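Local coordinates for outer membrane protein YopM (Yersinia pestis, PDB 1JL5), which probably acts as a secreted leucine-rich repeat effector that alters host cell physiology and so promotes bacterial survival in host tissues, at residues 366-372 and 382-386; 257-263 and 278-283; 42-46 and 85-90; 73-77 and 93-97. All coordinates share one frame; numbering follows the deposited sequence.

Contact 1. Residues 366-372 and 382-386; sequences YNPLREF and LRMNS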
loop_
_atom_site.group_PDB
_atom_site.type_symbol
_atom_site.label_atom_id
_atom_site.label_comp_id
_atom_site.label_asym_id
_atom_site.label_seq_id
_atom_site.Cartn_x
_atom_site.Cartn_y
_atom_site.Cartn_z
ATOM N N TYR A 366 -9.986 -9.254 7.228
ATOM C CA TYR A 366 -9.496 -9.415 8.586
ATOM C C TYR A 366 -10.553 -9.287 9.659
ATOM O O TYR A 366 -10.556 -8.359 10.470
ATOM C CB TYR A 366 -8.365 -8.421 8.824
ATOM C CG TYR A 366 -7.293 -8.564 7.774
ATOM C CD1 TYR A 366 -6.480 -9.695 7.737
ATOM C CD2 TYR A 366 -7.123 -7.599 6.789
ATOM C CE1 TYR A 366 -5.523 -9.861 6.747
ATOM C CE2 TYR A 366 -6.165 -7.754 5.790
ATOM C CZ TYR A 366 -5.369 -8.889 5.778
ATOM O OH TYR A 366 -4.410 -9.047 4.804
ATOM N N ASN A 367 -11.461 -10.244 9.632
ATOM C CA ASN A 367 -12.531 -10.357 10.594
ATOM C C ASN A 367 -12.616 -11.860 10.749
ATOM O O ASN A 367 -12.448 -12.593 9.772
ATOM C CB ASN A 367 -13.837 -9.805 10.026
ATOM C CG ASN A 367 -14.034 -8.343 10.347
ATOM O OD1 ASN A 367 -14.307 -7.983 11.489
ATOM N ND2 ASN A 367 -13.893 -7.491 9.344
ATOM N N PRO A 368 -12.824 -12.345 11.978
ATOM C CA PRO A 368 -12.921 -13.790 12.184
ATOM C C PRO A 368 -14.265 -14.264 11.653
ATOM O O PRO A 368 -15.055 -14.864 12.371
ATOM C CB PRO A 368 -12.812 -13.922 13.694
ATOM C CG PRO A 368 -13.494 -12.687 14.173
ATOM C CD PRO A 368 -12.921 -11.626 13.259
ATOM N N LEU A 369 -14.520 -13.953 10.389
ATOM C CA LEU A 369 -15.757 -14.329 9.728
ATOM C C LEU A 369 -15.878 -15.843 9.645
ATOM O O LEU A 369 -15.009 -16.512 9.090
ATOM C CB LEU A 369 -15.785 -13.732 8.317
ATOM C CG LEU A 369 -16.621 -12.475 8.054
ATOM C CD1 LEU A 369 -16.548 -11.510 9.214
ATOM C CD2 LEU A 369 -16.134 -11.833 6.770
ATOM N N ARG A 370 -16.952 -16.378 10.210
ATOM C CA ARG A 370 -17.189 -17.813 10.168
ATOM C C ARG A 370 -17.490 -18.178 8.719
ATOM O O ARG A 370 -17.311 -19.320 8.295
ATOM C CB ARG A 370 -18.374 -18.167 11.066
ATOM C CG ARG A 370 -18.180 -17.674 12.487
ATOM C CD ARG A 370 -19.378 -17.938 13.383
ATOM N NE ARG A 370 -19.160 -17.372 14.713
ATOM C CZ ARG A 370 -18.148 -17.706 15.512
ATOM N NH1 ARG A 370 -17.262 -18.609 15.115
ATOM N NH2 ARG A 370 -18.013 -17.130 16.700
ATOM N N GLU A 371 -17.930 -17.182 7.960
ATOM C CA GLU A 371 -18.267 -17.363 6.556
ATOM C C GLU A 371 -18.466 -15.990 5.929
ATOM O O GLU A 371 -18.783 -15.024 6.624
ATOM C CB GLU A 371 -19.563 -18.160 6.432
ATOM C CG GLU A 371 -20.774 -17.421 6.982
ATOM C CD GLU A 371 -22.025 -18.276 7.001
ATOM O OE1 GLU A 371 -22.344 -18.887 5.957
ATOM O OE2 GLU A 371 -22.692 -18.331 8.059
ATOM N N PHE A 372 -18.275 -15.900 4.619
ATOM C CA PHE A 372 -18.474 -14.635 3.935
ATOM C C PHE A 372 -19.971 -14.464 3.765
ATOM O O PHE A 372 -20.696 -15.433 3.556
ATOM C CB PHE A 372 -17.800 -14.634 2.562
ATOM C CG PHE A 372 -16.301 -14.745 2.616
ATOM C CD1 PHE A 372 -15.588 -14.256 3.707
ATOM C CD2 PHE A 372 -15.597 -15.302 1.552
ATOM C CE1 PHE A 372 -14.196 -14.321 3.741
ATOM C CE2 PHE A 372 -14.205 -15.371 1.575
ATOM C CZ PHE A 372 -13.502 -14.878 2.670
ATOM N N LEU A 382 -14.989 -5.865 -3.610
ATOM C CA LEU A 382 -15.053 -6.783 -2.494
ATOM C C LEU A 382 -13.686 -7.194 -1.969
ATOM O O LEU A 382 -12.766 -7.480 -2.734
ATOM C CB LEU A 382 -15.827 -8.031 -2.913
ATOM C CG LEU A 382 -15.962 -9.168 -1.905
ATOM C CD1 LEU A 382 -16.737 -8.693 -0.691
ATOM C CD2 LEU A 382 -16.672 -10.337 -2.565
ATOM N N ARG A 383 -13.563 -7.206 -0.649
ATOM C CA ARG A 383 -12.334 -7.625 0.000
ATOM C C ARG A 383 -12.742 -8.297 1.286
ATOM O O ARG A 383 -13.384 -7.697 2.142
ATOM C CB ARG A 383 -11.404 -6.439 0.281
ATOM C CG ARG A 383 -11.040 -5.655 -0.970
ATOM C CD ARG A 383 -9.756 -4.857 -0.831
ATOM N NE ARG A 383 -9.672 -4.133 0.429
ATOM C CZ ARG A 383 -9.006 -2.994 0.587
ATOM N NH1 ARG A 383 -8.371 -2.450 -0.442
ATOM N NH2 ARG A 383 -8.964 -2.404 1.775
ATOM N N MET A 384 -12.403 -9.572 1.392
ATOM C CA MET A 384 -12.712 -10.340 2.576
ATOM C C MET A 384 -11.512 -11.204 2.887
ATOM O O MET A 384 -10.869 -11.730 1.987
ATOM C CB MET A 384 -13.943 -11.214 2.343
ATOM C CG MET A 384 -15.187 -10.425 1.980
ATOM S SD MET A 384 -16.681 -11.422 2.049
ATOM C CE MET A 384 -16.716 -12.107 0.402
ATOM N N ASN A 385 -11.206 -11.332 4.168
ATOM C CA ASN A 385 -10.084 -12.136 4.598
ATOM C C ASN A 385 -10.383 -12.633 5.999
ATOM O O ASN A 385 -10.528 -11.845 6.931
ATOM C CB ASN A 385 -8.801 -11.303 4.585
ATOM C CG ASN A 385 -7.556 -12.154 4.752
ATOM O OD1 ASN A 385 -6.537 -11.922 4.096
ATOM N ND2 ASN A 385 -7.627 -13.139 5.638
ATOM N N SER A 386 -10.486 -13.948 6.138
ATOM C CA SER A 386 -10.780 -14.561 7.422
ATOM C C SER A 386 -9.500 -14.822 8.207
ATOM O O SER A 386 -8.398 -14.659 7.683
ATOM C CB SER A 386 -11.538 -15.869 7.200
ATOM O OG SER A 386 -10.782 -16.757 6.396
#
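Phe372 and Met384 form the apolar half of this contact, at the C-terminal end of the modelled repeats. Met384 meets the ring in two ways. Its CB stands over one face toward the rim, 3.7 Å from the centroid of the Phe372 ring, in a CH-pi contact, while SD comes in obliquely near the root of the ring, 3.4 Å from Phe372 CG, as a Met-aromatic contact. A bend at the last torsion of Met384 (chi3 -88°) brings CE back to Phe372 CB and CG.

Tyr366 and Asn385 make a stacked pair. Asn385 CB sits almost over the centre of the phenol, 4.2 Å from the Tyr366 ring centroid, and the amide beyond it stacks on the ring with the planes 24° apart. Asn385 CG is anti to the backbone N (chi1 -168°), which carries the amide out along the ring until OD1 lies 3.5 Å from Tyr366 CE1.

Polar contacts between the segments converge on the carbonyl of Asn385. Asn367 N donates to Asn385 O over 3.3 Å, nearly in line with the carbonyl, and Tyr366 N adds a weak, bent bond to the same oxygen. Asn367 ND2 bonds to Ala344 O of the preceding repeat and to Val364 O of its own, while OD1 accepts from Leu349 N.

In a second subunit, an antiparallel strand pairs with residues 382-385, and Glu380 of that subunit packs on Phe372. Backbone bonds, a stacked amide and a Met-aromatic contact thus hold the loop before the strand against an edge strand that also serves the subunit interface.

Contact 2. Residues 257-263 and 278-283; sequences PSLEALN and SLTFLD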
loop_
_atom_site.group_PDB
_atom_site.type_symbol
_atom_site.label_atom_id
_atom_site.label_comp_id
_atom_site.label_asym_id
_atom_site.label_seq_id
_atom_site.Cartn_x
_atom_site.Cartn_y
_atom_site.Cartn_z
ATOM N N PRO A 257 -25.512 23.947 14.218
ATOM C CA PRO A 257 -26.809 23.291 14.044
ATOM C C PRO A 257 -27.067 22.687 12.671
ATOM O O PRO A 257 -27.818 21.729 12.545
ATOM C CB PRO A 257 -27.802 24.393 14.407
ATOM C CG PRO A 257 -27.068 25.645 14.024
ATOM C CD PRO A 257 -25.682 25.372 14.544
ATOM N N SER A 258 -26.446 23.236 11.641
ATOM C CA SER A 258 -26.664 22.710 10.305
ATOM C C SER A 258 -25.427 22.020 9.769
ATOM O O SER A 258 -25.257 21.877 8.562
ATOM C CB SER A 258 -27.086 23.834 9.366
ATOM O OG SER A 258 -28.323 24.375 9.781
ATOM N N LEU A 259 -24.562 21.590 10.674
ATOM C CA LEU A 259 -23.344 20.916 10.271
ATOM C C LEU A 259 -23.699 19.747 9.370
ATOM O O LEU A 259 -24.604 18.970 9.670
ATOM C CB LEU A 259 -22.593 20.404 11.495
ATOM C CG LEU A 259 -21.191 19.885 11.185
ATOM C CD1 LEU A 259 -20.341 21.034 10.656
ATOM C CD2 LEU A 259 -20.578 19.298 12.443
ATOM N N GLU A 260 -22.986 19.622 8.262
ATOM C CA GLU A 260 -23.242 18.531 7.332
ATOM C C GLU A 260 -22.075 17.571 7.293
ATOM O O GLU A 260 -22.245 16.361 7.157
ATOM C CB GLU A 260 -23.462 19.081 5.936
ATOM C CG GLU A 260 -24.750 19.843 5.779
ATOM C CD GLU A 260 -24.800 20.582 4.473
ATOM O OE1 GLU A 260 -24.324 20.026 3.465
ATOM O OE2 GLU A 260 -25.318 21.713 4.452
ATOM N N ALA A 261 -20.879 18.124 7.395
ATOM C CA ALA A 261 -19.687 17.309 7.345
ATOM C C ALA A 261 -18.820 17.596 8.541
ATOM O O ALA A 261 -18.440 18.738 8.803
ATOM C CB ALA A 261 -18.915 17.579 6.054
ATOM N N LEU A 262 -18.526 16.545 9.283
ATOM C CA LEU A 262 -17.686 16.681 10.445
ATOM C C LEU A 262 -16.589 15.655 10.347
ATOM O O LEU A 262 -16.839 14.453 10.362
ATOM C CB LEU A 262 -18.476 16.456 11.731
ATOM C CG LEU A 262 -17.616 16.506 12.994
ATOM C CD1 LEU A 262 -16.962 17.872 13.118
ATOM C CD2 LEU A 262 -18.466 16.201 14.208
ATOM N N ASN A 263 -15.370 16.136 10.199
ATOM C CA ASN A 263 -14.252 15.235 10.159
ATOM C C ASN A 263 -13.390 15.631 11.333
ATOM O O ASN A 263 -12.812 16.711 11.354
ATOM C CB ASN A 263 -13.446 15.374 8.879
ATOM C CG ASN A 263 -12.347 14.356 8.802
ATOM O OD1 ASN A 263 -11.772 13.979 9.823
ATOM N ND2 ASN A 263 -12.043 13.899 7.602
ATOM N N SER A 278 -28.429 17.418 10.102
ATOM C CA SER A 278 -27.976 17.812 8.782
ATOM C C SER A 278 -26.667 17.088 8.475
ATOM O O SER A 278 -26.183 17.115 7.347
ATOM C CB SER A 278 -27.742 19.313 8.755
ATOM O OG SER A 278 -27.012 19.705 9.906
ATOM N N LEU A 279 -26.099 16.439 9.485
ATOM C CA LEU A 279 -24.829 15.743 9.313
ATOM C C LEU A 279 -24.967 14.549 8.388
ATOM O O LEU A 279 -25.663 13.580 8.694
ATOM C CB LEU A 279 -24.288 15.287 10.665
ATOM C CG LEU A 279 -22.784 15.024 10.703
ATOM C CD1 LEU A 279 -22.034 16.312 10.378
ATOM C CD2 LEU A 279 -22.393 14.512 12.080
ATOM N N THR A 280 -24.292 14.624 7.251
ATOM C CA THR A 280 -24.336 13.555 6.267
ATOM C C THR A 280 -22.969 12.908 6.153
ATOM O O THR A 280 -22.838 11.786 5.667
ATOM C CB THR A 280 -24.709 14.101 4.899
ATOM O OG1 THR A 280 -23.785 15.135 4.552
ATOM C CG2 THR A 280 -26.121 14.677 4.921
ATOM N N PHE A 281 -21.952 13.628 6.602
ATOM C CA PHE A 281 -20.592 13.132 6.537
ATOM C C PHE A 281 -19.971 13.222 7.912
ATOM O O PHE A 281 -19.804 14.308 8.469
ATOM C CB PHE A 281 -19.782 13.952 5.531
ATOM C CG PHE A 281 -18.338 13.556 5.453
ATOM C CD1 PHE A 281 -17.458 13.868 6.487
ATOM C CD2 PHE A 281 -17.858 12.854 4.352
ATOM C CE1 PHE A 281 -16.122 13.484 6.425
ATOM C CE2 PHE A 281 -16.522 12.467 4.280
ATOM C CZ PHE A 281 -15.653 12.783 5.320
ATOM N N LEU A 282 -19.626 12.072 8.461
ATOM C CA LEU A 282 -19.034 12.045 9.774
ATOM C C LEU A 282 -17.800 11.170 9.809
ATOM O O LEU A 282 -17.858 9.970 9.561
ATOM C CB LEU A 282 -20.046 11.535 10.792
ATOM C CG LEU A 282 -19.562 11.438 12.237
ATOM C CD1 LEU A 282 -19.131 12.809 12.736
ATOM C CD2 LEU A 282 -20.676 10.876 13.095
ATOM N N ASP A 283 -16.670 11.779 10.108
ATOM C CA ASP A 283 -15.459 11.008 10.211
ATOM C C ASP A 283 -14.952 11.204 11.618
ATOM O O ASP A 283 -14.461 12.268 11.966
ATOM C CB ASP A 283 -14.400 11.476 9.224
ATOM C CG ASP A 283 -13.201 10.554 9.205
ATOM O OD1 ASP A 283 -12.893 9.965 10.261
ATOM O OD2 ASP A 283 -12.563 10.420 8.149
HETATM O O HOH W 1 -25.004 17.203 3.095
#
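Strands 261-263 and 281-283 run parallel, their directions 8° apart and their axes 4.6 Å from each other at closest approach, joined by Phe281 N to Glu260 O, Leu262 N to Phe281 O and Asp283 N to Leu262 O. Just before the strands, Glu260 O also accepts from Thr280 N at 2.7 Å, on a lone pair, so that two successive amides grip one oxygen. A water spans the same end, binding Glu260 OE1 and Thr280 OG1.

Leu262 and Leu282 share one face and lie side by side, with Leu262 CD2 3.8 Å from Leu282 CD1. Leu259 and Leu279, before the strands, join them through the ends of their side chains, Leu279 CD1 reaching Leu259 CG and Leu262 CB. On the other face Ala261 CB meets Phe281 CB at 3.8 Å, and the edge of the Phe281 ring reaches Asn263 CB. Asn263 and Asp283 extend in the same direction, so that amide and carboxylate stack with their planes 22° apart, a feature particular to this pair. Their polar ends are fixed within their own turns, Asn263 OD1 by Arg265 N and Asp283 OD1 by Ser285 OG.

Phe281 stacks on Tyr301 of the next strand and touches Tyr243 of strand 241-243. Short parallel strands in register and inward leucines are typical of a leucine-rich repeat solenoid, here at the junction of LRR 10 and LRR 11.

Contact 3. Residues 42-46 and 85-90; sequences AWSEW and SLPELP
Trp46, on helix 36-48, faces Pro87 and Ser85 of the loop that follows strand 75-77. Its CB lies 3.5 Å from Pro87 CB, and CG meets the same proline carbon. A chi1 of 167° turns the indole away from the backbone N and out along the loop, and CD1 passes beside Ser85 OG. NE1, at the ring edge, donates to Ser85 OG across 2.8 Å; the hydroxyl lies only 2° out of the indole plane. A weak, bent bond from NE1 to Ser85 O supplements it. Farther on, CD2 and CE2 lie under Pro87 CD, which stands over the five-membered ring 3.5 Å from its centroid, a CH-pi contact, and CZ2 skirts Ser85 O.

This is how the N-terminal helical cap meets the first leucine-rich repeat: the helix packs on loop 85-90 of LRR 1, with Pro87 wedged between two tryptophans. Helix 58-71 is part of the same packing, for Leu65 touches Pro87 and Arg58 makes a cation-pi contact with Trp46.

Trp43 also meets Pro87, crossing it at about a right angle, with CD1 3.2 Å from Pro87 CG. Its NE1 donates to Glu88 O at 2.6 Å with an N-H...O angle of 161°, the oxygen lying close to the ring plane. At the six-membered end of the indole, CZ2 and CH2 each approach Pro90 CG to 3.8 Å.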
loop_
_atom_site.group_PDB
_atom_site.type_symbol
_atom_site.label_atom_id
_atom_site.label_comp_id
_atom_site.label_asym_id
_atom_site.label_seq_id
_atom_site.Cartn_x
_atom_site.Cartn_y
_atom_site.Cartn_z
ATOM N N ALA A 42 10.408 43.929 -24.349
ATOM C CA ALA A 42 10.713 43.678 -22.952
ATOM C C ALA A 42 10.548 42.175 -22.759
ATOM O O ALA A 42 11.372 41.517 -22.126
ATOM C CB ALA A 42 9.747 44.438 -22.054
ATOM N N TRP A 43 9.492 41.634 -23.351
ATOM C CA TRP A 43 9.207 40.216 -23.233
ATOM C C TRP A 43 10.209 39.342 -23.963
ATOM O O TRP A 43 10.600 38.290 -23.461
ATOM C CB TRP A 43 7.792 39.933 -23.721
ATOM C CG TRP A 43 6.784 40.633 -22.880
ATOM C CD1 TRP A 43 6.948 41.039 -21.588
ATOM C CD2 TRP A 43 5.448 40.981 -23.245
ATOM N NE1 TRP A 43 5.796 41.616 -21.124
ATOM C CE2 TRP A 43 4.857 41.594 -22.119
ATOM C CE3 TRP A 43 4.689 40.833 -24.408
ATOM C CZ2 TRP A 43 3.541 42.060 -22.125
ATOM C CZ3 TRP A 43 3.381 41.296 -24.414
ATOM C CH2 TRP A 43 2.821 41.902 -23.279
ATOM N N SER A 44 10.630 39.775 -25.145
ATOM C CA SER A 44 11.603 39.006 -25.898
ATOM C C SER A 44 12.929 39.044 -25.167
ATOM O O SER A 44 13.678 38.075 -25.186
ATOM C CB SER A 44 11.748 39.569 -27.307
ATOM O OG SER A 44 10.550 39.331 -28.028
ATOM N N GLU A 45 13.216 40.165 -24.516
ATOM C CA GLU A 45 14.460 40.299 -23.771
ATOM C C GLU A 45 14.377 39.324 -22.605
ATOM O O GLU A 45 15.317 38.584 -22.313
ATOM C CB GLU A 45 14.615 41.727 -23.255
ATOM C CG GLU A 45 15.929 42.002 -22.540
ATOM C CD GLU A 45 17.141 41.573 -23.354
ATOM O OE1 GLU A 45 17.114 41.714 -24.598
ATOM O OE2 GLU A 45 18.129 41.104 -22.745
ATOM N N TRP A 46 13.232 39.337 -21.939
ATOM C CA TRP A 46 13.001 38.450 -20.817
ATOM C C TRP A 46 13.128 37.022 -21.331
ATOM O O TRP A 46 13.770 36.180 -20.713
ATOM C CB TRP A 46 11.604 38.686 -20.260
ATOM C CG TRP A 46 11.160 37.629 -19.327
ATOM C CD1 TRP A 46 11.549 37.456 -18.030
ATOM C CD2 TRP A 46 10.238 36.583 -19.616
ATOM N NE1 TRP A 46 10.922 36.365 -17.493
ATOM C CE2 TRP A 46 10.111 35.805 -18.447
ATOM C CE3 TRP A 46 9.504 36.221 -20.755
ATOM C CZ2 TRP A 46 9.276 34.691 -18.379
ATOM C CZ3 TRP A 46 8.670 35.112 -20.686
ATOM C CH2 TRP A 46 8.568 34.359 -19.506
ATOM N N SER A 85 10.793 33.800 -13.545
ATOM C CA SER A 85 10.424 35.196 -13.376
ATOM C C SER A 85 9.426 35.538 -14.453
ATOM O O SER A 85 9.276 34.811 -15.437
ATOM C CB SER A 85 11.636 36.121 -13.519
ATOM O OG SER A 85 12.002 36.257 -14.884
ATOM N N LEU A 86 8.726 36.639 -14.247
ATOM C CA LEU A 86 7.770 37.106 -15.220
ATOM C C LEU A 86 8.256 38.474 -15.619
ATOM O O LEU A 86 8.789 39.215 -14.800
ATOM C CB LEU A 86 6.371 37.230 -14.621
ATOM C CG LEU A 86 5.699 35.941 -14.160
ATOM C CD1 LEU A 86 4.270 36.248 -13.740
ATOM C CD2 LEU A 86 5.717 34.922 -15.291
ATOM N N PRO A 87 8.109 38.820 -16.895
ATOM C CA PRO A 87 8.553 40.138 -17.325
ATOM C C PRO A 87 7.409 41.064 -16.955
ATOM O O PRO A 87 6.435 40.631 -16.330
ATOM C CB PRO A 87 8.692 39.964 -18.822
ATOM C CG PRO A 87 7.535 39.064 -19.131
ATOM C CD PRO A 87 7.592 38.035 -18.029
ATOM N N GLU A 88 7.515 42.330 -17.325
ATOM C CA GLU A 88 6.456 43.268 -17.025
ATOM C C GLU A 88 5.179 42.675 -17.597
ATOM O O GLU A 88 5.177 42.137 -18.699
ATOM C CB GLU A 88 6.740 44.610 -17.681
ATOM C CG GLU A 88 5.867 45.732 -17.162
ATOM C CD GLU A 88 6.146 47.032 -17.876
ATOM O OE1 GLU A 88 7.334 47.303 -18.138
ATOM O OE2 GLU A 88 5.188 47.776 -18.170
ATOM N N LEU A 89 4.090 42.781 -16.849
ATOM C CA LEU A 89 2.818 42.221 -17.280
ATOM C C LEU A 89 2.035 43.148 -18.185
ATOM O O LEU A 89 2.244 44.359 -18.175
ATOM C CB LEU A 89 1.966 41.904 -16.054
ATOM C CG LEU A 89 2.604 40.963 -15.032
ATOM C CD1 LEU A 89 1.764 40.935 -13.772
ATOM C CD2 LEU A 89 2.739 39.573 -15.640
ATOM N N PRO A 90 1.136 42.586 -19.006
ATOM C CA PRO A 90 0.360 43.473 -19.869
ATOM C C PRO A 90 -0.217 44.518 -18.914
ATOM O O PRO A 90 -0.630 44.188 -17.804
ATOM C CB PRO A 90 -0.687 42.537 -20.453
ATOM C CG PRO A 90 0.117 41.277 -20.647
ATOM C CD PRO A 90 0.882 41.172 -19.335
#

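Contact 4. Residues 73-77 and 93-97; sequences AHELE and LESLV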
loop_
_atom_site.group_PDB
_atom_site.type_symbol
_atom_site.label_atom_id
_atom_site.label_comp_id
_atom_site.label_asym_id
_atom_site.label_seq_id
_atom_site.Cartn_x
_atom_site.Cartn_y
_atom_site.Cartn_z
ATOM N N ALA A 73 -6.593 41.162 -23.386
ATOM C CA ALA A 73 -7.247 40.188 -22.527
ATOM C C ALA A 73 -7.140 40.512 -21.045
ATOM O O ALA A 73 -6.137 41.046 -20.579
ATOM C CB ALA A 73 -6.679 38.805 -22.798
ATOM N N HIS A 74 -8.196 40.179 -20.314
ATOM C CA HIS A 74 -8.251 40.413 -18.879
ATOM C C HIS A 74 -7.260 39.515 -18.165
ATOM O O HIS A 74 -6.603 39.923 -17.209
ATOM C CB HIS A 74 -9.654 40.105 -18.349
ATOM C CG HIS A 74 -10.688 41.112 -18.744
ATOM N ND1 HIS A 74 -12.040 40.867 -18.636
ATOM C CD2 HIS A 74 -10.569 42.375 -19.218
ATOM C CE1 HIS A 74 -12.710 41.936 -19.027
ATOM N NE2 HIS A 74 -11.842 42.866 -19.385
ATOM N N GLU A 75 -7.153 38.284 -18.645
ATOM C CA GLU A 75 -6.275 37.320 -18.017
ATOM C C GLU A 75 -5.064 36.908 -18.824
ATOM O O GLU A 75 -5.095 36.844 -20.050
ATOM C CB GLU A 75 -7.075 36.072 -17.641
ATOM C CG GLU A 75 -6.247 34.948 -17.033
ATOM C CD GLU A 75 -7.113 33.849 -16.447
ATOM O OE1 GLU A 75 -7.752 34.090 -15.402
ATOM O OE2 GLU A 75 -7.160 32.749 -17.035
ATOM N N LEU A 76 -3.991 36.637 -18.098
ATOM C CA LEU A 76 -2.745 36.176 -18.675
ATOM C C LEU A 76 -2.493 34.870 -17.947
ATOM O O LEU A 76 -2.391 34.847 -16.725
ATOM C CB LEU A 76 -1.615 37.157 -18.382
ATOM C CG LEU A 76 -0.217 36.602 -18.653
ATOM C CD1 LEU A 76 -0.090 36.204 -20.118
ATOM C CD2 LEU A 76 0.815 37.648 -18.276
ATOM N N GLU A 77 -2.414 33.780 -18.692
ATOM C CA GLU A 77 -2.198 32.482 -18.085
ATOM C C GLU A 77 -0.868 31.903 -18.535
ATOM O O GLU A 77 -0.692 31.530 -19.692
ATOM C CB GLU A 77 -3.361 31.549 -18.442
ATOM C CG GLU A 77 -3.320 30.203 -17.745
ATOM C CD GLU A 77 -2.577 29.163 -18.545
ATOM O OE1 GLU A 77 -3.083 28.773 -19.617
ATOM O OE2 GLU A 77 -1.490 28.739 -18.110
ATOM N N LEU A 93 -3.867 44.014 -17.127
ATOM C CA LEU A 93 -4.152 42.650 -16.754
ATOM C C LEU A 93 -5.022 42.680 -15.510
ATOM O O LEU A 93 -4.745 43.402 -14.553
ATOM C CB LEU A 93 -2.851 41.903 -16.468
ATOM C CG LEU A 93 -2.984 40.387 -16.368
ATOM C CD1 LEU A 93 -3.475 39.837 -17.698
ATOM C CD2 LEU A 93 -1.639 39.782 -15.995
ATOM N N GLU A 94 -6.096 41.910 -15.537
ATOM C CA GLU A 94 -6.986 41.844 -14.397
ATOM C C GLU A 94 -6.748 40.528 -13.684
ATOM O O GLU A 94 -6.932 40.418 -12.475
ATOM C CB GLU A 94 -8.435 41.958 -14.859
ATOM C CG GLU A 94 -8.861 43.398 -15.094
ATOM C CD GLU A 94 -10.258 43.505 -15.650
ATOM O OE1 GLU A 94 -11.155 42.810 -15.127
ATOM O OE2 GLU A 94 -10.460 44.284 -16.604
ATOM N N SER A 95 -6.309 39.535 -14.445
ATOM C CA SER A 95 -6.044 38.227 -13.889
ATOM C C SER A 95 -4.701 37.673 -14.329
ATOM O O SER A 95 -4.455 37.459 -15.517
ATOM C CB SER A 95 -7.148 37.252 -14.295
ATOM O OG SER A 95 -6.866 35.948 -13.818
ATOM N N LEU A 96 -3.824 37.455 -13.359
ATOM C CA LEU A 96 -2.523 36.884 -13.642
ATOM C C LEU A 96 -2.525 35.454 -13.143
ATOM O O LEU A 96 -2.596 35.205 -11.943
ATOM C CB LEU A 96 -1.407 37.645 -12.937
ATOM C CG LEU A 96 -0.057 36.921 -13.032
ATOM C CD1 LEU A 96 0.336 36.752 -14.498
ATOM C CD2 LEU A 96 1.003 37.699 -12.274
ATOM N N VAL A 97 -2.467 34.513 -14.072
ATOM C CA VAL A 97 -2.424 33.110 -13.718
ATOM C C VAL A 97 -1.047 32.629 -14.147
ATOM O O VAL A 97 -0.795 32.410 -15.329
ATOM C CB VAL A 97 -3.512 32.310 -14.457
ATOM C CG1 VAL A 97 -3.480 30.858 -14.009
ATOM C CG2 VAL A 97 -4.878 32.923 -14.182
#
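Leu76 and Leu93 pack tightly between LRR 1 and LRR 2: Leu93 CD1 presses on Leu76 CB at 3.3 Å, closer than carbons usually pack, and the two side chains cross at about a right angle. Leu96 instead runs alongside Leu76 and points the same way, its CD1 meeting Leu76 CD2. On the reverse face, Glu77 CG rests on Val97 CG1.

Backbone hydrogen bonds set the parallel register of Glu75 with Ser95 and Glu77 with Val97. Leu76 N bonds to Ser95 O and Val97 N to Leu76 O, each 2.7 Å long. At the start of the strands His74 O accepts two amides in different ways: Glu94 N lies in the carbonyl plane, whereas Ser95 N stands above it.

Polar side chains add a further link. Ser95 OG donates to Glu75 OE1 over 2.6 Å, approaching the carboxylate from its anti side. The extended Glu75 chain (chi2 169°) takes the carboxylate on past the serine to Val97 CG2, 3.3 Å from Glu75 CD. Glu94 lays its carboxylate over one face of the His74 imidazole, CD offset toward the rim and the planes 31° apart; this is proximity without a hydrogen bond.

Strand 95-97 passes the pattern on to strand 115-117, where Leu96 touches Leu116. Helix 58-71 packs on the leucine side, with Leu65 and Cys68 against Leu76 and Cys68 also against Leu93, while Arg64 NH1 bonds to Glu77 O.

In the fold
The four contacts sample one curved solenoid from its N-terminal cap to its last modelled turn. Contacts 3 and 4 share a core, their centres about 14 Å apart: Leu89 CD1 lies 3.6 Å from Leu96 CD2, and Pro90 CD 3.7 Å from Leu76 CD2, so the loop that receives the helix also packs against the first two strands. Contact 2 repeats the strand pairing of contact 4 about 38 Å away between centres, and contact 1, its centre about 30 Å from that of contact 2, ends the modelled strand series. Side chains lie at varied distances from calcium: Ser386 in contact 1 about 4 Å, Asn263 in contact 2 about 9 Å, Trp46 in contact 3 about 14 Å.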